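Alginate lyase (Aplysia kurodai, PDB 5GMT) cleaves alginate, with specificity for polymannuronate, probably by the beta-elimination common to polysaccharide lyases, as a eukaryotic member of family 14. Local coordinates at residues Trp17-Val22 with Lys266-Leu271. Numbering follows the deposited sequence.
Sequences WSLSSV and KNFQIL
W17 to L19 run antiparallel to F268 to I270, so that W17 and I270, and likewise L19 and F268, form hydrogen-bonded pairs, with S18 and Q269 as the non-hydrogen-bonded pair between them. I270 N donates to W17 O at 2.8 Å and nearly straight (170°), while the return bond from W17 N to I270 O is weak. L19 N reaches F268 O, and F268 N gives its hydrogen to L19 O at 2.9 Å, in a more bent bond (139°). Here N267 and F268 together face L19 in a G1 beta bulge. N267 adopts the left-handed backbone conformation that this bulge uses, which asparagine tolerates better than most residues, and N267 N donates instead to S20 O at 3.1 Å, from above the plane of that carbonyl.

W17, L19, F268 and I270 share the buried side of the sheet. The first torsion of W17 (chi1 170°) sets CG beside its own carbonyl carbon and carries the indole across to the other strand: CH2 meets F268 CB at 3.5 Å, and CE3 lies 3.7 Å from I270 CG1, so the ring bridges two alternate residues. L19 lies alongside F268, CB to CB 4.0 Å, and L19 O sits at the edge of the phenyl ring, in its plane. H34 stacks on the indole and accepts the NE1 hydrogen through its carbonyl oxygen, while F35 meets the F268 ring edge-to-face. An alanine in place of W17 is likely to open a gap beside F268 CB and I270 CG1 and leave the H34 carbonyl without its indole donor.

The other face is partly exposed, which suits the polar S18 and Q269; there S18 CB rests 3.3 Å from F268 O, and the two side chains approach only through carbons. Backbone bonds thus fix the register and, with the apolar side, join strand 14-19 to strand 261-272 in an antiparallel sheet of this concanavalin-clan fold.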
loop_
_atom_site.group_PDB
_atom_site.type_symbol
_atom_site.label_atom_id
_atom_site.label_comp_id
_atom_site.label_asym_id
_atom_site.label_seq_id
_atom_site.Cartn_x
_atom_site.Cartn_y
_atom_site.Cartn_z
ATOM N N TRP A 17 15.969 -4.427 2.170
ATOM C CA TRP A 17 15.937 -2.970 2.187
ATOM C C TRP A 17 15.210 -2.464 3.425
ATOM O O TRP A 17 14.256 -3.072 3.876
ATOM C CB TRP A 17 15.264 -2.437 0.913
ATOM C CG TRP A 17 14.967 -0.955 0.910
ATOM C CD1 TRP A 17 15.804 0.063 0.528
ATOM C CD2 TRP A 17 13.732 -0.335 1.287
ATOM N NE1 TRP A 17 15.164 1.276 0.656
ATOM C CE2 TRP A 17 13.890 1.055 1.114
ATOM C CE3 TRP A 17 12.512 -0.821 1.757
ATOM C CZ2 TRP A 17 12.879 1.958 1.405
ATOM C CZ3 TRP A 17 11.508 0.080 2.039
ATOM C CH2 TRP A 17 11.698 1.453 1.861
ATOM N N SER A 18 15.681 -1.353 3.979
ATOM C CA SER A 18 14.958 -0.690 5.057
ATOM C C SER A 18 15.157 0.815 4.972
ATOM O O SER A 18 16.099 1.295 4.337
ATOM C CB SER A 18 15.406 -1.206 6.429
ATOM O OG SER A 18 16.737 -0.812 6.711
ATOM N N LEU A 19 14.258 1.553 5.617
ATOM C CA LEU A 19 14.374 2.999 5.709
ATOM C C LEU A 19 13.801 3.437 7.049
ATOM O O LEU A 19 12.591 3.452 7.246
ATOM C CB LEU A 19 13.658 3.679 4.530
ATOM C CG LEU A 19 13.838 5.189 4.336
ATOM C CD1 LEU A 19 13.711 5.562 2.868
ATOM C CD2 LEU A 19 12.846 6.001 5.183
ATOM N N SER A 20 14.686 3.771 7.985
ATOM C CA SER A 20 14.279 4.078 9.350
ATOM C C SER A 20 13.656 5.453 9.436
ATOM O O SER A 20 12.615 5.635 10.069
ATOM C CB SER A 20 15.477 4.006 10.310
ATOM O OG SER A 20 16.140 2.768 10.178
ATOM N N SER A 21 14.312 6.412 8.788
ATOM C CA SER A 21 13.970 7.815 8.936
ATOM C C SER A 21 14.293 8.544 7.648
ATOM O O SER A 21 14.983 8.012 6.784
ATOM C CB SER A 21 14.743 8.438 10.099
ATOM O OG SER A 21 16.135 8.359 9.843
ATOM N N VAL A 22 13.808 9.769 7.519
ATOM C CA VAL A 22 14.160 10.587 6.368
ATOM C C VAL A 22 14.942 11.809 6.845
ATOM O O VAL A 22 14.791 12.238 7.997
ATOM C CB VAL A 22 12.911 11.019 5.583
ATOM C CG1 VAL A 22 12.282 9.801 4.873
ATOM C CG2 VAL A 22 11.914 11.670 6.527
ATOM N N LYS A 266 7.432 5.819 9.212
ATOM C CA LYS A 266 8.815 5.525 9.578
ATOM C C LYS A 266 9.058 4.012 9.553
ATOM O O LYS A 266 8.122 3.238 9.357
ATOM C CB LYS A 266 9.132 6.104 10.962
ATOM C CG LYS A 266 8.379 5.413 12.097
ATOM C CD LYS A 266 8.678 6.069 13.459
ATOM C CE LYS A 266 7.902 5.405 14.585
ATOM N NZ LYS A 266 8.284 3.954 14.782
ATOM N N ASN A 267 10.311 3.592 9.729
ATOM C CA ASN A 267 10.614 2.175 9.945
ATOM C C ASN A 267 10.101 1.265 8.810
ATOM O O ASN A 267 9.461 0.245 9.064
ATOM C CB ASN A 267 10.024 1.736 11.292
ATOM C CG ASN A 267 10.610 0.434 11.797
ATOM O OD1 ASN A 267 11.657 -0.013 11.324
ATOM N ND2 ASN A 267 9.932 -0.190 12.769
ATOM N N PHE A 268 10.370 1.664 7.570
ATOM C CA PHE A 268 10.115 0.820 6.397
ATOM C C PHE A 268 11.059 -0.377 6.350
ATOM O O PHE A 268 12.248 -0.243 6.636
ATOM C CB PHE A 268 10.291 1.622 5.104
ATOM C CG PHE A 268 9.253 2.677 4.884
ATOM C CD1 PHE A 268 8.113 2.400 4.140
ATOM C CD2 PHE A 268 9.421 3.956 5.399
ATOM C CE1 PHE A 268 7.159 3.377 3.936
ATOM C CE2 PHE A 268 8.474 4.938 5.179
ATOM C CZ PHE A 268 7.343 4.647 4.438
ATOM N N GLN A 269 10.543 -1.538 5.955
ATOM C CA GLN A 269 11.374 -2.723 5.723
ATOM C C GLN A 269 10.785 -3.583 4.615
ATOM O O GLN A 269 9.568 -3.755 4.541
ATOM C CB GLN A 269 11.488 -3.599 6.969
ATOM C CG GLN A 269 11.922 -2.940 8.249
ATOM C CD GLN A 269 11.856 -3.924 9.405
ATOM O OE1 GLN A 269 12.349 -5.049 9.301
ATOM N NE2 GLN A 269 11.222 -3.516 10.494
ATOM N N ILE A 270 11.650 -4.147 3.782
ATOM C CA ILE A 270 11.212 -5.165 2.844
ATOM C C ILE A 270 12.058 -6.402 3.072
ATOM O O ILE A 270 13.295 -6.351 2.990
ATOM C CB ILE A 270 11.311 -4.692 1.380
ATOM C CG1 ILE A 270 10.253 -3.618 1.108
ATOM C CG2 ILE A 270 11.105 -5.856 0.433
ATOM C CD1 ILE A 270 10.312 -3.039 -0.303
ATOM N N LEU A 271 11.387 -7.500 3.404
ATOM C CA LEU A 271 12.039 -8.798 3.563
ATOM C C LEU A 271 11.617 -9.749 2.462
ATOM O O LEU A 271 10.548 -9.579 1.867
ATOM C CB LEU A 271 11.697 -9.425 4.920
ATOM C CG LEU A 271 11.999 -8.586 6.156
ATOM C CD1 LEU A 271 10.793 -7.726 6.511
ATOM C CD2 LEU A 271 12.372 -9.508 7.307
#